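Local coordinates for protein ethylbenzene dehydrogenase alpha-subunit (Aromatoleum aromaticum, PDB 2IVF) that belongs to the molybdopterin oxidoreductase family and binds an iron/sulfur cluster and the ligands MGD and MD1, with a molybdenum atom present in the model, at residues A[215-220]-A[954-959]; A[336-341]-A[394-399]; A[383-388]-A[401-406]; A[545-550]-A[959-964]. All coordinates share one frame; numbering follows the deposited sequence.

How the contacts relate
Going from the N terminus, the chain first lays down 215-220, at the start of helix 217-221, which meets 954-959 only more than 700 residues later, so contact 1 closes a very long loop. Inside that loop lie contacts 2 and 3, whose segments alternate along the sequence: strand 395-400 pairs with 336 in contact 2, and its neighbours, strand 385-389 and helix 401-408, meet in contact 3. Both involve one small antiparallel sheet near the surface, with contact centres 10 Å apart. Contact 4 joins 545-550 to 959-964. It crosses contact 1 and shares G959 with it, and together the two fasten the late loop before strand 969-975 to two buried helix starts.

Contact 1 of 4, residues A[215-220]-A[954-959]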
loop_
_atom_site.group_PDB
_atom_site.type_symbol
_atom_site.label_atom_id
_atom_site.label_comp_id
_atom_site.label_asym_id
_atom_site.label_seq_id
_atom_site.Cartn_x
_atom_site.Cartn_y
_atom_site.Cartn_z
ATOM N N PRO A 215 17.267 -14.914 -16.044
ATOM C CA PRO A 215 17.641 -14.866 -14.658
ATOM C C PRO A 215 16.470 -15.106 -13.714
ATOM O O PRO A 215 15.332 -14.633 -13.961
ATOM C CB PRO A 215 18.219 -13.460 -14.527
ATOM C CG PRO A 215 18.889 -13.229 -15.835
ATOM C CD PRO A 215 17.928 -13.839 -16.819
ATOM N N ASP A 216 16.737 -15.893 -12.682
ATOM C CA ASP A 216 15.682 -16.362 -11.714
ATOM C C ASP A 216 14.989 -15.216 -11.000
ATOM O O ASP A 216 15.639 -14.466 -10.288
ATOM C CB ASP A 216 16.336 -17.262 -10.684
ATOM C CG ASP A 216 15.363 -18.013 -9.836
ATOM O OD1 ASP A 216 14.466 -17.398 -9.222
ATOM O OD2 ASP A 216 15.534 -19.254 -9.739
ATOM N N ILE A 217 13.680 -15.086 -11.191
ATOM C CA ILE A 217 12.915 -13.981 -10.643
ATOM C C ILE A 217 13.084 -13.908 -9.126
ATOM O O ILE A 217 13.388 -12.874 -8.581
ATOM C CB ILE A 217 11.414 -14.075 -11.038
ATOM C CG1 ILE A 217 10.541 -13.097 -10.223
ATOM C CG2 ILE A 217 10.865 -15.494 -10.863
ATOM C CD1 ILE A 217 10.827 -11.632 -10.515
ATOM N N ASN A 218 12.890 -15.023 -8.429
ATOM C CA ASN A 218 12.879 -14.972 -6.963
ATOM C C ASN A 218 14.202 -14.674 -6.318
ATOM O O ASN A 218 14.265 -13.963 -5.319
ATOM C CB ASN A 218 12.296 -16.256 -6.398
ATOM C CG ASN A 218 10.861 -16.124 -6.198
ATOM O OD1 ASN A 218 10.076 -16.214 -7.145
ATOM N ND2 ASN A 218 10.482 -15.778 -4.972
ATOM N N VAL A 219 15.250 -15.226 -6.888
ATOM C CA VAL A 219 16.602 -14.967 -6.413
ATOM C C VAL A 219 16.945 -13.481 -6.725
ATOM O O VAL A 219 17.657 -12.812 -5.950
ATOM C CB VAL A 219 17.543 -15.949 -7.048
ATOM C CG1 VAL A 219 19.009 -15.760 -6.566
ATOM C CG2 VAL A 219 17.029 -17.405 -6.744
ATOM N N ASP A 220 16.411 -12.980 -7.844
ATOM C CA ASP A 220 16.738 -11.638 -8.308
ATOM C C ASP A 220 16.078 -10.576 -7.409
ATOM O O ASP A 220 16.702 -9.565 -7.059
ATOM C CB ASP A 220 16.348 -11.470 -9.780
ATOM C CG ASP A 220 16.870 -10.169 -10.370
ATOM O OD1 ASP A 220 18.125 -9.981 -10.459
ATOM O OD2 ASP A 220 16.020 -9.336 -10.746
ATOM N N TYR A 954 20.427 -25.613 -6.304
ATOM C CA TYR A 954 19.630 -24.644 -7.004
ATOM C C TYR A 954 18.635 -25.334 -7.919
ATOM O O TYR A 954 18.984 -26.229 -8.704
ATOM C CB TYR A 954 20.505 -23.673 -7.828
ATOM C CG TYR A 954 19.661 -22.778 -8.720
ATOM C CD1 TYR A 954 18.807 -21.829 -8.166
ATOM C CD2 TYR A 954 19.637 -22.937 -10.103
ATOM C CE1 TYR A 954 17.986 -21.016 -8.977
ATOM C CE2 TYR A 954 18.836 -22.113 -10.911
ATOM C CZ TYR A 954 18.005 -21.182 -10.348
ATOM O OH TYR A 954 17.187 -20.381 -11.129
ATOM N N TYR A 955 17.392 -24.897 -7.812
ATOM C CA TYR A 955 16.407 -25.102 -8.861
ATOM C C TYR A 955 15.536 -23.851 -8.764
ATOM O O TYR A 955 15.756 -23.024 -7.879
ATOM C CB TYR A 955 15.626 -26.394 -8.659
ATOM C CG TYR A 955 14.926 -26.502 -7.313
ATOM C CD1 TYR A 955 13.667 -25.944 -7.127
ATOM C CD2 TYR A 955 15.493 -27.199 -6.237
ATOM C CE1 TYR A 955 12.996 -26.044 -5.909
ATOM C CE2 TYR A 955 14.805 -27.283 -4.990
ATOM C CZ TYR A 955 13.559 -26.721 -4.846
ATOM O OH TYR A 955 12.838 -26.786 -3.635
ATOM N N PHE A 956 14.575 -23.719 -9.670
ATOM C CA PHE A 956 13.888 -22.456 -9.907
ATOM C C PHE A 956 13.344 -21.878 -8.593
ATOM O O PHE A 956 12.690 -22.586 -7.817
ATOM C CB PHE A 956 12.781 -22.677 -10.934
ATOM C CG PHE A 956 11.947 -21.445 -11.240
ATOM C CD1 PHE A 956 12.535 -20.212 -11.478
ATOM C CD2 PHE A 956 10.570 -21.557 -11.351
ATOM C CE1 PHE A 956 11.753 -19.091 -11.780
ATOM C CE2 PHE A 956 9.784 -20.432 -11.651
ATOM C CZ PHE A 956 10.389 -19.207 -11.861
ATOM N N MET A 957 13.658 -20.594 -8.375
ATOM C CA MET A 957 13.312 -19.807 -7.195
ATOM C C MET A 957 13.992 -20.201 -5.889
ATOM O O MET A 957 13.770 -19.552 -4.844
ATOM C CB MET A 957 11.795 -19.789 -7.007
ATOM C CG MET A 957 11.064 -19.318 -8.239
ATOM S SD MET A 957 9.291 -19.264 -7.990
ATOM C CE MET A 957 9.104 -20.929 -7.398
ATOM N N ASN A 958 14.826 -21.231 -5.928
ATOM C CA ASN A 958 15.353 -21.832 -4.723
ATOM C C ASN A 958 16.849 -22.046 -4.808
ATOM O O ASN A 958 17.317 -22.872 -5.550
ATOM C CB ASN A 958 14.697 -23.196 -4.487
ATOM C CG ASN A 958 13.255 -23.085 -4.140
ATOM O OD1 ASN A 958 12.886 -23.173 -2.966
ATOM N ND2 ASN A 958 12.414 -22.862 -5.147
ATOM N N GLY A 959 17.598 -21.300 -4.027
ATOM C CA GLY A 959 19.029 -21.552 -3.925
ATOM C C GLY A 959 19.815 -20.580 -4.772
ATOM O O GLY A 959 19.248 -19.719 -5.429
#
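N218 and M957 bring their CA atoms to 4.9 Å where the first turn of helix 217-221 faces a type II beta turn running from Y955 to N958. The polar centre of the contact is the carboxylate of D216. With CG anti to the backbone N (chi1 -168°), D216 sends OD2 across to the turn. There OD2 accepts through its syn lone pair from the amide N of M957 at 2.7 Å (N-H...O 155°). The hydroxyl of Y954 also donates to OD2, which lies in the ring plane at the edge; the OH to OD2 distance of 2.4 Å is very short, and its exact value is doubtful. The other oxygen, OD1, turns back on its own helix and accepts from V219 N at 3.3 Å, with a weak second bond from N218 N. One carboxylate therefore ties the helix start to the turn, and the bonds on both oxygens limit its rotation. I217 CG2 and F956 CE1 make an apolar contact at 3.8 Å, and V219 CG2 packs against a carbonyl, 3.5 Å from G959 O. N218 OD1 comes within 3.3 Å of M957 SD, while N218 ND2 bonds to the D223 carbonyl. The arrangement is a helix N-cap whose aspartate also grips a beta turn, joining buried helix 217-221 to the loop between strands 915-917 and 969-975.

Contact 2 of 4, residues A[336-341]-A[394-399]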
loop_
_atom_site.group_PDB
_atom_site.type_symbol
_atom_site.label_atom_id
_atom_site.label_comp_id
_atom_site.label_asym_id
_atom_site.label_seq_id
_atom_site.Cartn_x
_atom_site.Cartn_y
_atom_site.Cartn_z
ATOM N N ARG A 336 31.443 -36.230 15.418
ATOM C CA ARG A 336 32.780 -36.626 15.796
ATOM C C ARG A 336 33.495 -35.406 16.342
ATOM O O ARG A 336 33.439 -34.328 15.740
ATOM C CB ARG A 336 33.526 -37.156 14.566
ATOM C CG ARG A 336 32.954 -38.448 13.980
ATOM C CD ARG A 336 33.699 -38.924 12.742
ATOM N NE ARG A 336 35.138 -39.016 12.947
ATOM C CZ ARG A 336 35.987 -39.618 12.112
ATOM N NH1 ARG A 336 35.569 -40.212 11.007
ATOM N NH2 ARG A 336 37.272 -39.607 12.382
ATOM N N MET A 337 34.150 -35.558 17.485
ATOM C CA MET A 337 34.887 -34.445 18.093
ATOM C C MET A 337 36.246 -34.201 17.437
ATOM O O MET A 337 36.866 -33.162 17.674
ATOM C CB MET A 337 35.051 -34.662 19.594
ATOM C CG MET A 337 33.745 -34.553 20.367
ATOM S SD MET A 337 33.090 -32.904 20.293
ATOM C CE MET A 337 32.021 -32.950 18.845
ATOM N N ASP A 338 36.705 -35.133 16.610
ATOM C CA ASP A 338 37.939 -34.921 15.866
ATOM C C ASP A 338 37.758 -34.180 14.525
ATOM O O ASP A 338 38.564 -33.298 14.210
ATOM C CB ASP A 338 38.680 -36.245 15.679
ATOM C CG ASP A 338 37.894 -37.277 14.884
ATOM O OD1 ASP A 338 36.680 -37.109 14.682
ATOM O OD2 ASP A 338 38.512 -38.276 14.459
ATOM N N THR A 339 36.745 -34.532 13.732
ATOM C CA THR A 339 36.568 -33.925 12.399
ATOM C C THR A 339 35.435 -32.886 12.364
ATOM O O THR A 339 35.388 -32.033 11.473
ATOM C CB THR A 339 36.256 -34.975 11.306
ATOM O OG1 THR A 339 34.990 -35.594 11.567
ATOM C CG2 THR A 339 37.352 -36.045 11.214
ATOM N N GLY A 340 34.530 -32.946 13.339
ATOM C CA GLY A 340 33.390 -32.056 13.377
ATOM C C GLY A 340 32.258 -32.499 12.465
ATOM O O GLY A 340 31.306 -31.771 12.230
ATOM N N LYS A 341 32.364 -33.711 11.958
ATOM C CA LYS A 341 31.405 -34.188 10.983
ATOM C C LYS A 341 30.535 -35.258 11.614
ATOM O O LYS A 341 30.966 -35.966 12.536
ATOM C CB LYS A 341 32.163 -34.681 9.726
ATOM C CG LYS A 341 32.409 -33.506 8.733
ATOM C CD LYS A 341 33.633 -33.675 7.902
ATOM C CE LYS A 341 34.025 -32.373 7.182
ATOM N NZ LYS A 341 32.906 -31.686 6.467
ATOM N N LYS A 394 40.100 -47.386 16.145
ATOM C CA LYS A 394 40.342 -46.172 16.937
ATOM C C LYS A 394 39.062 -45.712 17.601
ATOM O O LYS A 394 38.001 -45.724 16.987
ATOM C CB LYS A 394 40.860 -45.046 16.030
ATOM C CG LYS A 394 41.703 -43.971 16.733
ATOM C CD LYS A 394 42.988 -43.615 15.912
ATOM C CE LYS A 394 42.687 -42.714 14.685
ATOM N NZ LYS A 394 43.945 -42.192 14.013
ATOM N N THR A 395 39.165 -45.303 18.858
ATOM C CA THR A 395 38.020 -44.758 19.588
ATOM C C THR A 395 38.115 -43.236 19.639
ATOM O O THR A 395 39.184 -42.680 19.894
ATOM C CB THR A 395 37.945 -45.329 21.033
ATOM O OG1 THR A 395 37.880 -46.751 20.966
ATOM C CG2 THR A 395 36.700 -44.814 21.789
ATOM N N ILE A 396 36.995 -42.571 19.393
ATOM C CA ILE A 396 36.945 -41.125 19.455
ATOM C C ILE A 396 35.776 -40.711 20.318
ATOM O O ILE A 396 34.859 -41.498 20.557
ATOM C CB ILE A 396 36.797 -40.496 18.061
ATOM C CG1 ILE A 396 35.583 -41.099 17.322
ATOM C CG2 ILE A 396 38.104 -40.701 17.274
ATOM C CD1 ILE A 396 35.264 -40.443 16.017
ATOM N N GLN A 397 35.837 -39.470 20.788
ATOM C CA GLN A 397 34.738 -38.846 21.482
ATOM C C GLN A 397 33.730 -38.393 20.427
ATOM O O GLN A 397 34.121 -37.871 19.378
ATOM C CB GLN A 397 35.205 -37.594 22.242
ATOM C CG GLN A 397 35.794 -37.797 23.646
ATOM C CD GLN A 397 35.690 -36.504 24.465
ATOM O OE1 GLN A 397 34.738 -35.720 24.298
ATOM N NE2 GLN A 397 36.653 -36.272 25.335
ATOM N N VAL A 398 32.453 -38.596 20.714
ATOM C CA VAL A 398 31.378 -38.089 19.886
ATOM C C VAL A 398 30.369 -37.468 20.823
ATOM O O VAL A 398 30.277 -37.872 21.989
ATOM C CB VAL A 398 30.721 -39.189 19.036
ATOM C CG1 VAL A 398 31.763 -39.838 18.101
ATOM C CG2 VAL A 398 30.042 -40.237 19.919
ATOM N N ARG A 399 29.640 -36.474 20.326
ATOM C CA ARG A 399 28.582 -35.866 21.091
ATOM C C ARG A 399 27.477 -35.479 20.145
ATOM O O ARG A 399 27.696 -35.347 18.958
ATOM C CB ARG A 399 29.098 -34.659 21.868
ATOM C CG ARG A 399 29.353 -33.424 21.030
ATOM C CD ARG A 399 29.937 -32.297 21.868
ATOM N NE ARG A 399 30.274 -31.119 21.059
ATOM C CZ ARG A 399 31.013 -30.090 21.486
ATOM N NH1 ARG A 399 31.494 -30.043 22.722
ATOM N NH2 ARG A 399 31.274 -29.090 20.667
#
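The sulfur of M337 rides over one face of the R399 guanidinium, 3.4 Å above its plane and offset toward the rim. The methionine chain bends at chi2 (-65°) and again at chi3, which swings SD and CE across the arginine at about a right angle to it. The terminal methyl joins in, with M337 CE 3.4 Å from R399 NE. R399 itself stays extended from CG to NE, and its NH1 also has a long, weak ion pair with E407. Three residues earlier on the strand, I396 puts CD1 against the bent chain of R336, 3.4 Å from R336 NE. The same arginine holds D338 side-on: R336 NE to OD1 of D338 is 3.0 Å and R336 NH2 to its OD2 is 2.8 Å, the two bonds making a salt bridge, with the NH2 one lying in the guanidinium plane. This two-nitrogen grip keeps the carboxylate where D338 OD2 meets I396 CG2 at 3.7 Å. Backbone evidence fixes the register. R336 and V398 form an antiparallel non-hydrogen-bonded pair, and on one side of it M337 N donates to Q397 O at 3.0 Å (162°), while on the other R399 bonds to V335. Such alternation is that of an antiparallel sheet; here strand 334-336 runs along the middle strand, 395-400, of a three-stranded sheet near the protein surface, and turns away just past R336.

Contact 3 of 4, residues A[383-388]-A[401-406]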
loop_
_atom_site.group_PDB
_atom_site.type_symbol
_atom_site.label_atom_id
_atom_site.label_comp_id
_atom_site.label_asym_id
_atom_site.label_seq_id
_atom_site.Cartn_x
_atom_site.Cartn_y
_atom_site.Cartn_z
ATOM N N GLU A 383 21.825 -34.931 25.979
ATOM C CA GLU A 383 22.962 -34.472 26.752
ATOM C C GLU A 383 24.026 -35.557 26.788
ATOM O O GLU A 383 23.716 -36.746 26.869
ATOM C CB GLU A 383 22.534 -34.076 28.173
ATOM C CG GLU A 383 21.571 -32.838 28.232
ATOM C CD GLU A 383 20.104 -33.200 28.064
ATOM O OE1 GLU A 383 19.828 -34.370 27.725
ATOM O OE2 GLU A 383 19.218 -32.304 28.271
ATOM N N GLY A 384 25.290 -35.161 26.719
ATOM C CA GLY A 384 26.371 -36.092 26.990
ATOM C C GLY A 384 27.512 -36.101 25.997
ATOM O O GLY A 384 27.406 -35.643 24.858
ATOM N N THR A 385 28.625 -36.634 26.448
ATOM C CA THR A 385 29.718 -36.908 25.550
ATOM C C THR A 385 30.030 -38.376 25.700
ATOM O O THR A 385 30.061 -38.902 26.804
ATOM C CB THR A 385 30.925 -35.985 25.819
ATOM O OG1 THR A 385 30.482 -34.615 25.740
ATOM C CG2 THR A 385 31.982 -36.202 24.762
ATOM N N PHE A 386 30.198 -39.035 24.564
ATOM C CA PHE A 386 30.269 -40.471 24.501
ATOM C C PHE A 386 31.483 -40.840 23.667
ATOM O O PHE A 386 32.253 -39.972 23.246
ATOM C CB PHE A 386 28.990 -41.032 23.862
ATOM C CG PHE A 386 27.717 -40.543 24.504
ATOM C CD1 PHE A 386 27.203 -41.180 25.630
ATOM C CD2 PHE A 386 27.034 -39.463 23.977
ATOM C CE1 PHE A 386 26.032 -40.745 26.225
ATOM C CE2 PHE A 386 25.861 -39.011 24.565
ATOM C CZ PHE A 386 25.360 -39.651 25.702
ATOM N N SER A 387 31.661 -42.135 23.449
ATOM C CA SER A 387 32.719 -42.619 22.581
ATOM C C SER A 387 32.178 -43.619 21.569
ATOM O O SER A 387 31.170 -44.276 21.810
ATOM C CB SER A 387 33.852 -43.239 23.399
ATOM O OG SER A 387 33.409 -43.639 24.676
ATOM N N ALA A 388 32.854 -43.693 20.426
ATOM C CA ALA A 388 32.566 -44.677 19.392
ATOM C C ALA A 388 33.888 -45.245 18.868
ATOM O O ALA A 388 34.847 -44.498 18.689
ATOM C CB ALA A 388 31.785 -44.029 18.268
ATOM N N VAL A 401 24.644 -33.089 18.362
ATOM C CA VAL A 401 24.570 -31.724 17.963
ATOM C C VAL A 401 24.081 -30.891 19.137
ATOM O O VAL A 401 24.630 -29.823 19.407
ATOM C CB VAL A 401 23.612 -31.525 16.790
ATOM C CG1 VAL A 401 23.341 -30.024 16.570
ATOM C CG2 VAL A 401 24.187 -32.213 15.528
ATOM N N PHE A 402 23.054 -31.394 19.820
ATOM C CA PHE A 402 22.502 -30.738 21.013
ATOM C C PHE A 402 23.563 -30.365 22.058
ATOM O O PHE A 402 23.510 -29.262 22.638
ATOM C CB PHE A 402 21.446 -31.634 21.673
ATOM C CG PHE A 402 20.694 -30.962 22.791
ATOM C CD1 PHE A 402 19.577 -30.201 22.520
ATOM C CD2 PHE A 402 21.117 -31.091 24.110
ATOM C CE1 PHE A 402 18.860 -29.587 23.538
ATOM C CE2 PHE A 402 20.396 -30.469 25.136
ATOM C CZ PHE A 402 19.281 -29.735 24.844
ATOM N N GLU A 403 24.474 -31.298 22.320
ATOM C CA GLU A 403 25.556 -31.074 23.288
ATOM C C GLU A 403 26.497 -29.973 22.793
ATOM O O GLU A 403 26.935 -29.129 23.587
ATOM C CB GLU A 403 26.303 -32.372 23.583
ATOM C CG GLU A 403 27.411 -32.222 24.627
ATOM C CD GLU A 403 26.933 -32.029 26.071
ATOM O OE1 GLU A 403 25.751 -32.260 26.403
ATOM O OE2 GLU A 403 27.794 -31.649 26.895
ATOM N N GLY A 404 26.775 -29.937 21.490
ATOM C CA GLY A 404 27.518 -28.828 20.906
ATOM C C GLY A 404 26.744 -27.525 21.057
ATOM O O GLY A 404 27.279 -26.485 21.423
ATOM N N LEU A 405 25.468 -27.580 20.763
ATOM C CA LEU A 405 24.646 -26.412 20.903
ATOM C C LEU A 405 24.609 -25.866 22.320
ATOM O O LEU A 405 24.561 -24.629 22.497
ATOM C CB LEU A 405 23.248 -26.738 20.448
ATOM C CG LEU A 405 22.278 -25.587 20.375
ATOM C CD1 LEU A 405 22.723 -24.496 19.367
ATOM C CD2 LEU A 405 20.920 -26.184 19.970
ATOM N N ARG A 406 24.528 -26.755 23.314
ATOM C CA ARG A 406 24.570 -26.326 24.713
ATOM C C ARG A 406 25.814 -25.491 24.957
ATOM O O ARG A 406 25.728 -24.452 25.581
ATOM C CB ARG A 406 24.605 -27.504 25.692
ATOM C CG ARG A 406 23.312 -28.266 25.782
ATOM C CD ARG A 406 23.504 -29.448 26.656
ATOM N NE ARG A 406 23.257 -29.113 28.048
ATOM C CZ ARG A 406 23.738 -29.786 29.087
ATOM N NH1 ARG A 406 24.556 -30.832 28.942
ATOM N NH2 ARG A 406 23.399 -29.390 30.299
#
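E383 CG lies over one face of the R406 guanidinium, 3.6 Å above the plane and offset toward the rim, while the in-plane edge of that group is taken by E403 OE1. The E383 carboxylate stands at 80° to the guanidinium and does not pair with it; its salt bridge runs to R322 instead. Near the other end of E383, OE2 comes within 3.8 Å of CE2 of the F402 ring. E403 carries the polar link. Its CG is anti to the backbone N and the chain then bends at chi2 (72°), which delivers OE1 to two donors. G384 N donates to E403 OE1 at 3.0 Å with a nearly straight bond (167°), arriving from above the carboxylate plane. R406 NH1 makes its salt bridge with E403 OE1 at 3.1 Å, on the syn side and from the opposite face. The two bonds pin one carboxylate oxygen between the strand approach and the helix's own arginine, and the negative carboxylate probably strengthens the bond from G384 N. The stem of E403 packs against the carbonyl of the same residue: its CG is 3.4 Å from G384 O, a buried oxygen with no partner in the model. T385 OG1 adds an outer contact with E403 CG at 4.0 Å. Thus the chain entering strand 385-389 rests on the first turns of helix 401-408, which directly continues the adjacent strand 395-400, while F402 reaches further inward to F320 and helix 303-316.

Contact 4 of 4, residues A[545-550]-A[959-964]; sequences PPAMWL and GSPAPV
The start of helix 546-553, with P545 just before it, packs against the irregular, proline-rich loop of S960, P961 and P963. The closest approach is P545 CB to S960 OG, 3.3 Å. A547 sets its CB 3.4 Å from P961 O, and L550, one turn further along the helix, places CD1 4.0 Å from CG of P963, the two side chains crossing at about a right angle. P963 CD also lies beside P546 CG at 4.4 Å, so the ring is touched from two positions of the helix. The direct contacts are all van der Waals ones, and a single water supplies the polar bridge. It accepts from A547 N at 2.9 Å and donates both to S960 OG at 3.0 Å and to P961 O at 2.7 Å. A first-turn amide such as that of A547 has no helical carbonyl before it to bond with, and the water satisfies it. S960 OG, lying between its backbone N and carbonyl carbon (chi1 89°), donates in turn to G959 O, in the carbonyl plane and on a lone pair, which fixes the hydroxyl as acceptor toward the water. W560 of helix 557-560 touches A547, L550 and P963 alike. All the touching residues are buried. The contact is a water-bridged helix N-terminus set against a proline-rich loop with an inverse gamma turn centred on P963, whose side chain lies about 9 Å from the bound MD1.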
loop_
_atom_site.group_PDB
_atom_site.type_symbol
_atom_site.label_atom_id
_atom_site.label_comp_id
_atom_site.label_asym_id
_atom_site.label_seq_id
_atom_site.Cartn_x
_atom_site.Cartn_y
_atom_site.Cartn_z
ATOM N N PRO A 545 20.679 -18.738 -12.054
ATOM C CA PRO A 545 20.972 -17.869 -10.885
ATOM C C PRO A 545 21.381 -16.485 -11.348
ATOM O O PRO A 545 22.284 -16.402 -12.179
ATOM C CB PRO A 545 22.169 -18.566 -10.206
ATOM C CG PRO A 545 22.699 -19.552 -11.218
ATOM C CD PRO A 545 21.508 -19.953 -12.051
ATOM N N PRO A 546 20.689 -15.422 -10.904
ATOM C CA PRO A 546 20.977 -14.038 -11.364
ATOM C C PRO A 546 22.327 -13.430 -10.945
ATOM O O PRO A 546 22.874 -12.588 -11.680
ATOM C CB PRO A 546 19.782 -13.243 -10.828
ATOM C CG PRO A 546 19.306 -14.038 -9.684
ATOM C CD PRO A 546 19.543 -15.454 -9.983
ATOM N N ALA A 547 22.939 -13.911 -9.859
ATOM C CA ALA A 547 24.300 -13.464 -9.498
ATOM C C ALA A 547 25.327 -13.674 -10.620
ATOM O O ALA A 547 26.320 -12.923 -10.724
ATOM C CB ALA A 547 24.778 -14.131 -8.166
ATOM N N MET A 548 25.140 -14.715 -11.432
ATOM C CA MET A 548 26.172 -15.099 -12.381
ATOM C C MET A 548 26.331 -14.061 -13.472
ATOM O O MET A 548 27.442 -13.584 -13.702
ATOM C CB MET A 548 25.909 -16.462 -13.031
ATOM C CG MET A 548 25.850 -17.610 -12.055
ATOM S SD MET A 548 27.283 -17.673 -10.952
ATOM C CE MET A 548 26.902 -19.182 -10.031
ATOM N N TRP A 549 25.242 -13.726 -14.150
ATOM C CA TRP A 549 25.348 -12.839 -15.300
ATOM C C TRP A 549 25.641 -11.402 -14.772
ATOM O O TRP A 549 26.403 -10.677 -15.384
ATOM C CB TRP A 549 24.095 -12.906 -16.191
ATOM C CG TRP A 549 22.978 -12.060 -15.743
ATOM C CD1 TRP A 549 22.144 -12.269 -14.707
ATOM C CD2 TRP A 549 22.585 -10.842 -16.342
ATOM N NE1 TRP A 549 21.238 -11.218 -14.594
ATOM C CE2 TRP A 549 21.506 -10.325 -15.591
ATOM C CE3 TRP A 549 23.078 -10.114 -17.425
ATOM C CZ2 TRP A 549 20.874 -9.144 -15.914
ATOM C CZ3 TRP A 549 22.462 -8.927 -17.749
ATOM C CH2 TRP A 549 21.365 -8.455 -17.002
ATOM N N LEU A 550 25.104 -11.052 -13.597
ATOM C CA LEU A 550 25.400 -9.745 -13.015
ATOM C C LEU A 550 26.874 -9.611 -12.728
ATOM O O LEU A 550 27.480 -8.566 -13.036
ATOM C CB LEU A 550 24.590 -9.483 -11.755
ATOM C CG LEU A 550 23.079 -9.309 -11.933
ATOM C CD1 LEU A 550 22.415 -9.144 -10.580
ATOM C CD2 LEU A 550 22.739 -8.139 -12.896
ATOM N N GLY A 959 17.598 -21.300 -4.027
ATOM C CA GLY A 959 19.029 -21.552 -3.925
ATOM C C GLY A 959 19.815 -20.580 -4.772
ATOM O O GLY A 959 19.248 -19.719 -5.429
ATOM N N SER A 960 21.135 -20.747 -4.731
ATOM C CA SER A 960 22.092 -19.828 -5.372
ATOM C C SER A 960 22.113 -18.489 -4.592
ATOM O O SER A 960 21.181 -18.177 -3.837
ATOM C CB SER A 960 21.807 -19.640 -6.869
ATOM O OG SER A 960 20.912 -18.584 -7.117
ATOM N N PRO A 961 23.220 -17.745 -4.700
ATOM C CA PRO A 961 23.450 -16.560 -3.885
ATOM C C PRO A 961 22.659 -15.394 -4.399
ATOM O O PRO A 961 22.876 -14.966 -5.515
ATOM C CB PRO A 961 24.966 -16.326 -4.026
ATOM C CG PRO A 961 25.372 -17.049 -5.225
ATOM C CD PRO A 961 24.367 -18.063 -5.576
ATOM N N ALA A 962 21.746 -14.895 -3.596
ATOM C CA ALA A 962 20.877 -13.780 -3.989
ATOM C C ALA A 962 21.576 -12.423 -3.807
ATOM O O ALA A 962 22.071 -12.092 -2.739
ATOM C CB ALA A 962 19.557 -13.833 -3.199
ATOM N N PRO A 963 21.621 -11.615 -4.879
ATOM C CA PRO A 963 22.292 -10.303 -4.841
ATOM C C PRO A 963 21.405 -9.203 -4.287
ATOM O O PRO A 963 21.199 -8.165 -4.933
ATOM C CB PRO A 963 22.600 -10.071 -6.313
ATOM C CG PRO A 963 21.367 -10.663 -6.977
ATOM C CD PRO A 963 21.065 -11.911 -6.207
ATOM N N VAL A 964 20.918 -9.416 -3.067
ATOM C CA VAL A 964 19.686 -8.769 -2.582
ATOM C C VAL A 964 19.823 -8.239 -1.164
ATOM O O VAL A 964 18.856 -7.809 -0.581
ATOM C CB VAL A 964 18.501 -9.736 -2.609
ATOM C CG1 VAL A 964 18.231 -10.280 -4.062
ATOM C CG2 VAL A 964 18.658 -10.894 -1.574
HETATM O O HOH W 1 22.253 -15.967 -7.920
#